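PDB 2HFS: mevalonate kinase, putative from Leishmania major, which probably catalyses the ATP-dependent phosphorylation of (R)-mevalonate to (R)-5-phosphomevalonate, an early step of isoprenoid and sterol biosynthesis, as a member of the GHMP kinase family. Local coordinates for residues A[56-61]-A[96-101]; A[47-52]-A[124-129]; A[6-11]-A[129-134]; A[113-118]-A[145-150]; A[43-48]-A[100-105]. One frame throughout, in Å; residues are numbered along the deposited sequence.

Contact 1. Residues A[56-61]-A[96-101]; sequences PGLQVD and DGLKMF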
# COMPACT_ATOMS: atom_id res chain seq x y z
N PRO A 56 27.98 16.30 6.82
CA PRO A 56 27.75 15.48 5.63
C PRO A 56 26.62 14.47 5.82
O PRO A 56 26.28 14.12 6.97
CB PRO A 56 29.08 14.72 5.47
CG PRO A 56 30.06 15.42 6.36
CD PRO A 56 29.25 15.97 7.49
N GLY A 57 26.07 14.00 4.70
CA GLY A 57 25.06 12.95 4.69
C GLY A 57 23.65 13.35 5.10
O GLY A 57 23.30 14.53 5.22
N LEU A 58 22.83 12.32 5.30
CA LEU A 58 21.40 12.48 5.56
C LEU A 58 21.10 12.08 6.99
O LEU A 58 21.25 10.91 7.38
CB LEU A 58 20.59 11.62 4.56
CG LEU A 58 19.06 11.65 4.64
CD1 LEU A 58 18.55 13.03 4.23
CD2 LEU A 58 18.45 10.55 3.77
N GLN A 59 20.66 13.05 7.78
CA GLN A 59 20.30 12.78 9.18
C GLN A 59 18.80 12.50 9.26
O GLN A 59 18.01 13.36 8.92
CB GLN A 59 20.63 13.98 10.06
CG GLN A 59 22.08 14.49 9.96
CD GLN A 59 23.12 13.39 10.06
OE1 GLN A 59 23.05 12.53 10.95
NE2 GLN A 59 24.09 13.41 9.15
N VAL A 60 18.43 11.30 9.71
CA VAL A 60 17.01 10.92 9.70
C VAL A 60 16.39 11.01 11.07
O VAL A 60 16.86 10.38 12.03
CB VAL A 60 16.74 9.51 9.12
CG1 VAL A 60 15.23 9.15 9.18
CG2 VAL A 60 17.24 9.39 7.70
N ASP A 61 15.30 11.77 11.12
CA ASP A 61 14.51 11.95 12.33
C ASP A 61 13.13 11.38 12.02
O ASP A 61 12.23 12.08 11.55
CB ASP A 61 14.49 13.43 12.72
CG ASP A 61 13.69 13.71 13.98
OD1 ASP A 61 13.36 12.78 14.78
OD2 ASP A 61 13.38 14.90 14.25
N ASP A 96 27.90 19.60 2.58
CA ASP A 96 26.72 19.91 3.40
C ASP A 96 25.68 18.83 3.18
O ASP A 96 25.41 18.44 2.04
CB ASP A 96 26.10 21.24 3.00
CG ASP A 96 27.02 22.41 3.23
OD1 ASP A 96 27.98 22.27 4.03
OD2 ASP A 96 26.84 23.51 2.65
N GLY A 97 25.07 18.39 4.27
CA GLY A 97 24.10 17.31 4.21
C GLY A 97 22.69 17.84 4.35
O GLY A 97 22.42 19.01 4.07
N LEU A 98 21.80 16.95 4.78
CA LEU A 98 20.40 17.28 4.97
C LEU A 98 19.90 16.71 6.30
O LEU A 98 20.27 15.61 6.70
CB LEU A 98 19.53 16.70 3.83
CG LEU A 98 19.74 17.21 2.39
CD1 LEU A 98 18.89 16.43 1.39
CD2 LEU A 98 19.45 18.70 2.23
N LYS A 99 19.02 17.46 6.95
CA LYS A 99 18.24 16.90 8.03
C LYS A 99 16.88 16.54 7.45
O LYS A 99 16.26 17.36 6.77
CB LYS A 99 18.09 17.91 9.17
CG LYS A 99 19.33 17.95 10.07
CD LYS A 99 19.28 19.09 11.09
CE LYS A 99 18.66 18.68 12.40
NZ LYS A 99 18.78 19.77 13.41
N MSE A 100 16.45 15.31 7.72
CA MSE A 100 15.21 14.74 7.21
C MSE A 100 14.27 14.51 8.39
O MSE A 100 14.62 13.83 9.37
CB MSE A 100 15.52 13.42 6.50
CG MSE A 100 14.36 12.81 5.74
SE MSE A 100 14.88 11.13 4.83
CE MSE A 100 13.13 10.72 4.19
N PHE A 101 13.08 15.10 8.34
CA PHE A 101 12.05 14.78 9.34
C PHE A 101 10.97 13.95 8.68
O PHE A 101 10.46 14.33 7.63
CB PHE A 101 11.47 16.06 9.93
CG PHE A 101 10.36 15.82 10.91
CD1 PHE A 101 10.65 15.63 12.27
CD2 PHE A 101 9.03 15.77 10.49
CE1 PHE A 101 9.62 15.39 13.19
CE2 PHE A 101 7.99 15.52 11.41
CZ PHE A 101 8.28 15.34 12.75

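Contact 2. Residues A[47-52]-A[124-129]; sequences CRLEIN and RALSEL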
# COMPACT_ATOMS: atom_id res chain seq x y z
N CYS A 47 7.48 13.98 4.34
CA CYS A 47 8.91 14.22 4.49
C CYS A 47 9.19 15.73 4.41
O CYS A 47 8.69 16.43 3.51
CB CYS A 47 9.72 13.45 3.43
SG CYS A 47 11.47 13.91 3.39
N ARG A 48 9.96 16.22 5.38
CA ARG A 48 10.44 17.60 5.41
C ARG A 48 11.95 17.52 5.39
O ARG A 48 12.55 16.65 6.07
CB ARG A 48 10.01 18.31 6.70
CG ARG A 48 8.53 18.62 6.85
CD ARG A 48 8.17 19.30 8.20
NE ARG A 48 8.62 20.69 8.24
CZ ARG A 48 8.12 21.66 9.03
NH1 ARG A 48 7.11 21.40 9.86
NH2 ARG A 48 8.62 22.89 8.96
N LEU A 49 12.56 18.43 4.63
CA LEU A 49 14.00 18.50 4.48
C LEU A 49 14.52 19.91 4.75
O LEU A 49 13.84 20.88 4.49
CB LEU A 49 14.37 18.12 3.04
CG LEU A 49 14.09 16.70 2.59
CD1 LEU A 49 14.51 16.60 1.13
CD2 LEU A 49 14.88 15.68 3.44
N GLU A 50 15.74 19.98 5.27
CA GLU A 50 16.49 21.23 5.31
C GLU A 50 17.98 20.96 5.25
O GLU A 50 18.45 19.88 5.61
CB GLU A 50 16.14 22.02 6.55
CG GLU A 50 16.36 21.26 7.84
CD GLU A 50 15.94 22.11 9.01
OE1 GLU A 50 14.72 22.24 9.24
OE2 GLU A 50 16.83 22.67 9.66
N ILE A 51 18.72 21.96 4.78
CA ILE A 51 20.16 21.86 4.64
C ILE A 51 20.83 21.71 5.99
O ILE A 51 20.30 22.17 7.01
CB ILE A 51 20.71 23.05 3.80
CG1 ILE A 51 20.41 24.41 4.45
CG2 ILE A 51 20.11 23.01 2.39
CD1 ILE A 51 20.97 25.62 3.66
N ASN A 52 21.95 20.99 6.02
CA ASN A 52 22.70 20.77 7.25
C ASN A 52 24.14 21.20 6.95
O ASN A 52 24.97 20.38 6.61
CB ASN A 52 22.61 19.29 7.65
CG ASN A 52 22.71 19.06 9.17
OD1 ASN A 52 22.58 19.99 9.97
ND2 ASN A 52 22.92 17.82 9.56
N ARG A 124 9.55 13.70 -3.50
CA ARG A 124 8.84 14.97 -3.59
C ARG A 124 9.56 16.09 -2.84
O ARG A 124 9.72 17.18 -3.39
CB ARG A 124 7.39 14.82 -3.08
CG ARG A 124 6.47 14.02 -4.03
CD ARG A 124 4.97 14.21 -3.76
NE ARG A 124 4.12 13.40 -4.63
CZ ARG A 124 3.88 13.66 -5.91
NH1 ARG A 124 4.44 14.71 -6.52
NH2 ARG A 124 3.09 12.85 -6.60
N ALA A 125 10.01 15.83 -1.61
CA ALA A 125 10.74 16.84 -0.83
C ALA A 125 12.06 17.23 -1.47
O ALA A 125 12.42 18.41 -1.45
CB ALA A 125 10.97 16.36 0.59
N LEU A 126 12.78 16.25 -2.02
CA LEU A 126 14.01 16.52 -2.77
C LEU A 126 13.69 17.40 -3.98
O LEU A 126 14.41 18.38 -4.26
CB LEU A 126 14.70 15.22 -3.19
CG LEU A 126 15.32 14.37 -2.07
CD1 LEU A 126 15.71 12.97 -2.59
CD2 LEU A 126 16.55 15.08 -1.47
N SER A 127 12.62 17.05 -4.69
CA SER A 127 12.21 17.87 -5.83
C SER A 127 12.01 19.30 -5.37
O SER A 127 12.48 20.24 -6.04
CB SER A 127 10.92 17.33 -6.47
OG SER A 127 10.57 18.12 -7.60
N GLU A 128 11.34 19.49 -4.24
CA GLU A 128 11.17 20.84 -3.73
C GLU A 128 12.51 21.51 -3.46
O GLU A 128 12.79 22.58 -3.99
CB GLU A 128 10.31 20.92 -2.47
CG GLU A 128 10.14 22.36 -2.02
CD GLU A 128 9.19 22.58 -0.87
OE1 GLU A 128 8.45 21.65 -0.50
OE2 GLU A 128 9.17 23.71 -0.33
N LEU A 129 13.35 20.87 -2.65
CA LEU A 129 14.52 21.52 -2.11
C LEU A 129 15.54 21.82 -3.19
O LEU A 129 16.19 22.87 -3.17
CB LEU A 129 15.14 20.67 -1.02
CG LEU A 129 16.08 21.44 -0.08
CD1 LEU A 129 15.26 22.04 1.04
CD2 LEU A 129 17.10 20.49 0.50

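Contact 3. Residues A[6-11]-A[129-134]; sequences KPVKSK and LYQLNL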
# COMPACT_ATOMS: atom_id res chain seq x y z
N LYS A 6 22.39 20.99 -7.11
CA LYS A 6 22.72 21.80 -5.94
C LYS A 6 21.42 22.29 -5.29
O LYS A 6 20.44 22.55 -6.01
CB LYS A 6 23.61 22.98 -6.35
CG LYS A 6 24.74 23.29 -5.36
CD LYS A 6 24.42 24.47 -4.45
CE LYS A 6 25.44 24.60 -3.34
NZ LYS A 6 25.12 25.73 -2.43
N PRO A 7 21.38 22.38 -3.95
CA PRO A 7 20.16 22.79 -3.25
C PRO A 7 19.81 24.24 -3.53
O PRO A 7 20.67 25.13 -3.44
CB PRO A 7 20.51 22.61 -1.76
CG PRO A 7 21.74 21.79 -1.73
CD PRO A 7 22.47 22.10 -3.00
N VAL A 8 18.56 24.46 -3.90
CA VAL A 8 18.08 25.78 -4.25
C VAL A 8 17.42 26.41 -3.03
O VAL A 8 17.69 27.56 -2.71
CB VAL A 8 17.12 25.76 -5.46
CG1 VAL A 8 16.63 27.16 -5.79
CG2 VAL A 8 17.82 25.18 -6.66
N LYS A 9 16.57 25.64 -2.34
CA LYS A 9 15.97 26.05 -1.08
C LYS A 9 16.82 25.58 0.15
O LYS A 9 17.59 24.62 0.06
CB LYS A 9 14.53 25.51 -0.97
CG LYS A 9 13.59 26.01 -2.07
CD LYS A 9 12.13 25.58 -1.82
CE LYS A 9 11.50 26.27 -0.62
NZ LYS A 9 10.02 26.34 -0.72
N SER A 10 16.66 26.26 1.28
CA SER A 10 17.35 25.88 2.51
C SER A 10 16.49 24.97 3.41
O SER A 10 16.99 24.27 4.29
CB SER A 10 17.83 27.11 3.29
OG SER A 10 16.76 27.87 3.79
N LYS A 11 15.18 25.00 3.17
CA LYS A 11 14.23 24.24 3.95
C LYS A 11 12.98 24.09 3.08
O LYS A 11 12.60 25.06 2.43
CB LYS A 11 13.92 25.02 5.24
CG LYS A 11 12.92 24.39 6.20
CD LYS A 11 12.56 25.38 7.36
CE LYS A 11 11.73 24.67 8.44
NZ LYS A 11 11.54 25.45 9.72
N LEU A 129 13.35 20.87 -2.65
CA LEU A 129 14.52 21.52 -2.11
C LEU A 129 15.54 21.82 -3.19
O LEU A 129 16.19 22.87 -3.17
CB LEU A 129 15.14 20.67 -1.02
CG LEU A 129 16.08 21.44 -0.08
CD1 LEU A 129 15.26 22.04 1.04
CD2 LEU A 129 17.10 20.49 0.50
N TYR A 130 15.66 20.90 -4.15
CA TYR A 130 16.57 21.05 -5.29
C TYR A 130 15.88 21.68 -6.51
O TYR A 130 16.51 21.86 -7.57
CB TYR A 130 17.23 19.69 -5.60
CG TYR A 130 18.17 19.27 -4.48
CD1 TYR A 130 19.53 19.52 -4.55
CD2 TYR A 130 17.67 18.66 -3.31
CE1 TYR A 130 20.39 19.17 -3.50
CE2 TYR A 130 18.51 18.31 -2.26
CZ TYR A 130 19.87 18.58 -2.36
OH TYR A 130 20.69 18.21 -1.32
N GLN A 131 14.61 22.05 -6.33
CA GLN A 131 13.77 22.63 -7.39
C GLN A 131 13.89 21.86 -8.70
O GLN A 131 14.29 22.41 -9.74
CB GLN A 131 14.06 24.13 -7.60
CG GLN A 131 13.65 25.05 -6.47
CD GLN A 131 12.16 25.31 -6.41
OE1 GLN A 131 11.64 26.11 -7.18
NE2 GLN A 131 11.49 24.66 -5.47
N LEU A 132 13.54 20.58 -8.66
CA LEU A 132 13.73 19.70 -9.80
C LEU A 132 12.48 19.66 -10.67
O LEU A 132 12.53 19.17 -11.80
CB LEU A 132 14.07 18.28 -9.35
CG LEU A 132 15.28 18.11 -8.43
CD1 LEU A 132 15.39 16.68 -7.94
CD2 LEU A 132 16.59 18.58 -9.12
N ASN A 133 11.37 20.16 -10.12
CA ASN A 133 10.06 20.15 -10.78
C ASN A 133 9.73 18.77 -11.36
O ASN A 133 9.31 18.66 -12.52
CB ASN A 133 10.00 21.21 -11.90
CG ASN A 133 10.17 22.63 -11.38
OD1 ASN A 133 11.06 23.35 -11.83
ND2 ASN A 133 9.31 23.03 -10.45
N LEU A 134 9.93 17.72 -10.56
CA LEU A 134 9.57 16.37 -10.97
C LEU A 134 8.08 16.29 -11.31
O LEU A 134 7.23 16.87 -10.60
CB LEU A 134 9.90 15.36 -9.86
CG LEU A 134 11.20 14.55 -9.89
CD1 LEU A 134 12.39 15.28 -10.56
CD2 LEU A 134 11.56 14.02 -8.50
O HOH W 1 19.13 21.55 -8.32

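Contact 4. Residues A[113-118]-A[145-150]; sequences GASASD and VGEGGY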
# COMPACT_ATOMS: atom_id res chain seq x y z
N GLY A 113 2.05 -0.57 2.35
CA GLY A 113 2.91 0.13 1.36
C GLY A 113 3.72 1.30 1.91
O GLY A 113 4.04 2.26 1.18
N ALA A 114 4.08 1.21 3.19
CA ALA A 114 4.72 2.32 3.89
C ALA A 114 6.10 2.66 3.37
O ALA A 114 6.50 3.83 3.38
CB ALA A 114 4.77 2.04 5.39
N SER A 115 6.84 1.64 2.92
CA SER A 115 8.17 1.90 2.38
C SER A 115 8.07 2.74 1.10
O SER A 115 8.86 3.69 0.92
CB SER A 115 9.00 0.60 2.23
OG SER A 115 8.61 -0.20 1.14
N ALA A 116 7.10 2.43 0.24
CA ALA A 116 6.83 3.29 -0.92
C ALA A 116 6.42 4.71 -0.52
O ALA A 116 6.89 5.66 -1.13
CB ALA A 116 5.79 2.66 -1.86
N SER A 117 5.54 4.84 0.47
CA SER A 117 5.09 6.17 0.96
C SER A 117 6.28 6.99 1.41
O SER A 117 6.33 8.21 1.15
CB SER A 117 4.07 6.08 2.10
OG SER A 117 3.16 5.00 1.92
N ASP A 118 7.22 6.31 2.06
CA ASP A 118 8.51 6.88 2.49
C ASP A 118 9.29 7.43 1.29
O ASP A 118 9.55 8.65 1.23
CB ASP A 118 9.30 5.80 3.25
CG ASP A 118 10.66 6.28 3.79
OD1 ASP A 118 11.05 7.45 3.59
OD2 ASP A 118 11.39 5.52 4.44
N VAL A 145 12.81 3.26 -7.93
CA VAL A 145 14.24 2.98 -7.81
C VAL A 145 14.55 2.78 -6.33
O VAL A 145 15.24 1.83 -5.95
CB VAL A 145 15.10 4.13 -8.44
CG1 VAL A 145 16.53 4.13 -7.89
CG2 VAL A 145 15.08 4.05 -9.97
N GLY A 146 14.00 3.65 -5.49
CA GLY A 146 14.32 3.62 -4.07
C GLY A 146 13.77 2.40 -3.38
O GLY A 146 14.39 1.86 -2.47
N GLU A 147 12.58 1.98 -3.81
CA GLU A 147 11.93 0.76 -3.32
C GLU A 147 12.84 -0.46 -3.53
O GLU A 147 12.66 -1.51 -2.91
CB GLU A 147 10.61 0.54 -4.05
CG GLU A 147 9.42 1.28 -3.45
CD GLU A 147 8.96 0.62 -2.16
OE1 GLU A 147 7.92 -0.10 -2.20
OE2 GLU A 147 9.63 0.80 -1.12
N GLY A 148 13.81 -0.31 -4.43
CA GLY A 148 14.85 -1.32 -4.63
C GLY A 148 15.71 -1.56 -3.39
O GLY A 148 16.39 -2.57 -3.31
N GLY A 149 15.69 -0.62 -2.45
CA GLY A 149 16.47 -0.73 -1.20
C GLY A 149 15.79 -1.54 -0.10
O GLY A 149 16.45 -1.99 0.84
N TYR A 150 14.48 -1.69 -0.21
CA TYR A 150 13.71 -2.57 0.68
C TYR A 150 13.58 -3.97 0.08
O TYR A 150 13.69 -4.14 -1.15
CB TYR A 150 12.32 -1.99 0.96
CG TYR A 150 12.29 -0.77 1.85
CD1 TYR A 150 12.36 0.51 1.31
CD2 TYR A 150 12.16 -0.90 3.23
CE1 TYR A 150 12.32 1.64 2.14
CE2 TYR A 150 12.13 0.23 4.07
CZ TYR A 150 12.21 1.49 3.51
OH TYR A 150 12.16 2.62 4.32
O HOH W 2 6.04 -0.51 -0.09

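Contact 5. Residues A[43-48]-A[100-105]; sequences EYTECR and MFIGGP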
# COMPACT_ATOMS: atom_id res chain seq x y z
N GLU A 43 -4.47 8.73 3.94
CA GLU A 43 -3.50 8.75 5.03
C GLU A 43 -2.10 8.59 4.46
O GLU A 43 -1.90 7.80 3.55
CB GLU A 43 -3.83 7.62 6.02
CG GLU A 43 -5.07 7.91 6.87
CD GLU A 43 -6.44 7.73 6.19
OE1 GLU A 43 -6.56 7.12 5.11
OE2 GLU A 43 -7.43 8.18 6.79
N TYR A 44 -1.15 9.35 4.98
CA TYR A 44 0.08 9.59 4.23
C TYR A 44 1.27 9.68 5.14
O TYR A 44 1.13 9.84 6.37
CB TYR A 44 -0.04 10.89 3.43
CG TYR A 44 -0.29 12.09 4.30
CD1 TYR A 44 0.77 12.86 4.78
CD2 TYR A 44 -1.59 12.45 4.66
CE1 TYR A 44 0.55 13.95 5.60
CE2 TYR A 44 -1.83 13.55 5.49
CZ TYR A 44 -0.75 14.29 5.96
OH TYR A 44 -0.97 15.38 6.75
N THR A 45 2.44 9.57 4.54
CA THR A 45 3.69 9.82 5.23
C THR A 45 4.22 11.14 4.62
O THR A 45 4.19 11.32 3.38
CB THR A 45 4.67 8.65 4.96
OG1 THR A 45 4.24 7.49 5.71
CG2 THR A 45 6.04 8.95 5.52
N GLU A 46 4.64 12.06 5.48
CA GLU A 46 5.22 13.34 5.02
C GLU A 46 6.73 13.41 5.29
O GLU A 46 7.19 12.93 6.34
CB GLU A 46 4.48 14.52 5.65
CG GLU A 46 5.14 15.87 5.37
CD GLU A 46 4.38 17.06 5.92
OE1 GLU A 46 3.67 16.91 6.94
OE2 GLU A 46 4.51 18.16 5.33
N CYS A 47 7.48 13.98 4.34
CA CYS A 47 8.91 14.22 4.49
C CYS A 47 9.19 15.73 4.41
O CYS A 47 8.69 16.43 3.51
CB CYS A 47 9.72 13.45 3.43
SG CYS A 47 11.47 13.91 3.39
N ARG A 48 9.96 16.22 5.38
CA ARG A 48 10.44 17.60 5.41
C ARG A 48 11.95 17.52 5.39
O ARG A 48 12.55 16.65 6.07
CB ARG A 48 10.01 18.31 6.70
CG ARG A 48 8.53 18.62 6.85
CD ARG A 48 8.17 19.30 8.20
NE ARG A 48 8.62 20.69 8.24
CZ ARG A 48 8.12 21.66 9.03
NH1 ARG A 48 7.11 21.40 9.86
NH2 ARG A 48 8.62 22.89 8.96
N MSE A 100 16.45 15.31 7.72
CA MSE A 100 15.21 14.74 7.21
C MSE A 100 14.27 14.51 8.39
O MSE A 100 14.62 13.83 9.37
CB MSE A 100 15.52 13.42 6.50
CG MSE A 100 14.36 12.81 5.74
SE MSE A 100 14.88 11.13 4.83
CE MSE A 100 13.13 10.72 4.19
N PHE A 101 13.08 15.10 8.34
CA PHE A 101 12.05 14.78 9.34
C PHE A 101 10.97 13.95 8.68
O PHE A 101 10.46 14.33 7.63
CB PHE A 101 11.47 16.06 9.93
CG PHE A 101 10.36 15.82 10.91
CD1 PHE A 101 10.65 15.63 12.27
CD2 PHE A 101 9.03 15.77 10.49
CE1 PHE A 101 9.62 15.39 13.19
CE2 PHE A 101 7.99 15.52 11.41
CZ PHE A 101 8.28 15.34 12.75
N ILE A 102 10.63 12.79 9.27
CA ILE A 102 9.55 11.96 8.67
C ILE A 102 8.34 11.88 9.58
O ILE A 102 8.46 11.46 10.74
CB ILE A 102 10.00 10.52 8.29
CG1 ILE A 102 11.46 10.44 7.82
CG2 ILE A 102 9.05 9.93 7.23
CD1 ILE A 102 11.91 9.01 7.55
N GLY A 103 7.17 12.21 9.03
CA GLY A 103 5.93 12.28 9.79
C GLY A 103 4.70 11.81 9.04
O GLY A 103 4.73 10.79 8.34
N GLY A 104 3.59 12.52 9.24
CA GLY A 104 2.30 12.15 8.60
C GLY A 104 1.58 11.07 9.40
O GLY A 104 2.21 10.38 10.20
N PRO A 105 0.26 10.93 9.22
CA PRO A 105 -0.54 10.05 10.10
C PRO A 105 -0.55 8.58 9.72
O PRO A 105 -1.01 7.77 10.51
CB PRO A 105 -1.95 10.64 9.98
CG PRO A 105 -2.00 11.13 8.61
CD PRO A 105 -0.59 11.59 8.22
O HOH W 3 3.76 7.99 8.31

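Contact 1. Residues A[56-61]-A[96-101]
The Phe-101 ring meets the carboxylate of Asp-61 at its edge: OD2 of Asp-61 lies in the ring plane, 3.5 Å from CD1 of Phe-101, with the carboxylate turned 83° against the ring. The other carboxylate oxygen, OD1 of Asp-61, has a firmer partner in Gln-63. Both side chains stand on one face of a parallel strand pair, which they share with Gln-59 and Lys-99. Four backbone hydrogen bonds fix that pairing: Leu-98 N to Gly-57 O, Gln-59 N to Leu-98 O, Met-100 N to Gln-59 O and Asp-61 N to Met-100 O. The straightest, from Gln-59 N, is 2.8 Å to Leu-98 O with 175° at the hydrogen. On the apolar face Leu-58 divides its methyls: with CG opposite the backbone N (chi1 -179°), they come over Leu-98 and Met-100. CD1 of Leu-58 touches CB of Leu-98 at 3.8 Å, while CD2 of Leu-58 reaches SE of the selenomethionine Met-100 at 3.8 Å. Val-60 lies alongside Met-100, its CG2 4.1 Å from that SE. Helices 70-88 and 114-130 cover this face through His-82 and Phe-122. The strands are the two ends of a beta-alpha-beta unit whose connection carries helix 70-88. Chemically the pair is two-sided: carbon and selenium face the helices, whereas the other face mixes polar ends with the Phe-101 ring, whose edge hydrogens probably attract the carboxylate weakly.

Contact 2. Residues A[47-52]-A[124-129]
Leu-49 has CG anti to its carbonyl carbon (chi1 -65°) and is extended at chi2, which sends CD1 down onto the helix, whereas Leu-129 has CG opposite its backbone N (chi1 -161°), which brings CD1 to the strand backbone. The motif is helix-on-sheet packing in an alpha/beta layer: strand 47-52 runs over helix 124-129 with the short axes 8.0 Å apart and crossing at -35°. The small side chain of Ala-125 is consistent with this close approach. Its CB lies 3.8 Å from SG of Cys-47 and also comes close to the carbonyl oxygen of that residue. Further along, Leu-129 CD1 sits 3.9 Å from Leu-49 O, and its CD2 is a looser neighbour of Ile-51 CG2. The contact is apolar and almost wholly buried; the alternate residues Arg-48 and Glu-50 start their side chains away from the helix. Phe-122, one turn before Ala-125 and Leu-126 in the helix, adds to the packing of Cys-47 and Leu-49, and Met-100 of the adjacent strand 97-103 touches the same two residues. At the centre, CD1 of Leu-49 fits between two helix residues, 3.6 Å from CB of Ala-125 and 3.6 Å from CD2 of Leu-126.

Contact 3. Residues A[6-11]-A[129-134]
A Schellman motif closes helix 114-130, and the N-terminal segment 6-11 binds to that helix end. Gln-131, with a positive phi, is the first residue to leave the helical conformation. Just before it, the carbonyl oxygen of Leu-129 accepts two backbone hydrogen bonds from the incoming chain: Val-8 N to Leu-129 O is 2.9 Å, and Lys-9 N to Leu-129 O is also 2.9 Å. Both donors lie in the carbonyl plane, but the second bond is straighter, 168° at the hydrogen against 146°. Consecutive amides thus grip one acceptor at the helix C-terminus, where the dipole would probably strengthen it. Water 1 adds a second polar link, lying within hydrogen-bonding distance of two carbonyls, 2.8 Å from Lys-6 O and 2.7 Å from Tyr-130 O. Side chains fill in around these bonds. The Pro-7 ring runs alongside that of Tyr-130, with CG of Pro-7 3.4 Å from CE1 of Tyr-130. Val-8 lies athwart the Gln-131 chain, CB of Val-8 resting 3.7 Å from CG of Gln-131. A bend at chi2 (-76°) sets that CG against Val-8 while NE2 of Gln-131 turns back to bond to the carbonyl of Glu-128. Leu-129 CD1 comes within 3.6 Å of Lys-11 N. Lys-9 NZ also looks back to the helix, forming a salt bridge with Glu-128. Segment 6-11 precedes strand 17-25 and links the end of helix 114-130 to strand 36-52, where Ser-10 bonds to Ile-51 through the backbone, while Leu-98 of strand 97-103 packs against Leu-129 and Tyr-130.

Contact 4. Residues A[113-118]-A[145-150]
OG of Ser-115 donates a hydrogen bond of 2.7 Å to OE2 of Glu-147, using the syn lone pair of that oxygen, on the side of OE1. The other carboxylate oxygen is tied in through water 2, which donates to OE1 of Glu-147 at 2.9 Å and accepts from the backbone N of Ala-116 at 3.1 Å. Glu-147 thus reaches the first turn of helix 114-130 both directly and through water. A chain bent at chi2 (-74°) folds the carboxylate across to the helix, where CB of Ala-116 also packs 3.5 Å from OE1 of Glu-147. Ser-115 does a second job with its carbon: CB sits over the centre of the Tyr-150 ring, 3.3 Å from the centroid and 4° off the ring normal, a CH-pi contact on one face. The ring hydroxyl reaches Asp-118, with OH of Tyr-150 3.0 Å from OD2 of Asp-118 and the carboxylate plane turned 68° from the ring. Asp-118 is shared with helix 70-88, accepting from Gln-78 at OD2 and from His-82 at OD1. Gly-113, the N-cap residue, ends a Pro-Ser-Ser-Gly-Ile-Gly sequence, the glycine-rich GHMP kinase loop that in relatives binds ATP phosphates. The contact joins the N-terminal end of helix 114-130 to the chain leaving helix 136-146; helix 70-88 packs on Tyr-150, and helix 157-164 contributes Asp-158 beside Ala-116 and Glu-147.

Contact 5. Residues A[43-48]-A[100-105]
Arg-48 and Phe-101 form an antiparallel hydrogen-bonded pair: Arg-48 N to Phe-101 O measures 3.0 Å, and the return bond from Phe-101 N to Arg-48 O measures 2.8 Å. Further along, Gly-103 N gives Glu-46 O a nearly straight bond of 2.8 Å. Its counterpart, Glu-46 N to Gly-103 O, is poorer, since the donor stands above the carbonyl plane. Water 3 links the same carbonyl to a side chain, lying 2.7 Å from OG1 of Thr-45 and bridging to O of Gly-103. The aromatic contact is a CH-pi one: CD of Pro-105 sits over the centre of the Tyr-44 ring, 3.5 Å from its centroid and 10° off the normal. Tyr-44 CG lies between backbone N and carbonyl carbon (chi1 59°), and this places the ring beneath the proline; its hydroxyl bonds to Lys-15. Apolar contacts occupy the face that carries Cys-47 and Ile-102. SG of Cys-47 meets CE of the selenomethionine Met-100 at 3.7 Å, and CG2 of Thr-45 touches CG2 of Ile-102 at 3.6 Å. Helix 114-130 covers this face through Ala-121 and Phe-122. An antiparallel ladder, its short strand axes 4.7 Å apart and at 164°, here joins strand 36-52 to strand 97-103 within the mixed sheet of the GHMP kinase N-terminal domain, which belongs to the ribosomal protein S5 clan.

How the contacts relate
Contacts 1 and 5 share Met-100 and Phe-101 because both use strand 97-103, which pairs in parallel with 58-62 along one edge and antiparallel with 36-52 along the other. Contact 2 lays helix 114-130 against this sheet, its centre about 10 Å from that of contact 1. Contact 3, about 7 Å from contact 2 between centres, shares Leu-129 with it at the helix's C-terminal end. Contact 4 takes the N-terminal end, its centre about 21 Å from that of contact 3. It adjoins the glycine-rich loop, consistent with lying near the nucleotide site, whereas contacts 1, 2 and 3 lie farther from the chain centre. Asp-118 OD1, 3.9 Å from Met-100 CE, joins contact 4 to contacts 1 and 5.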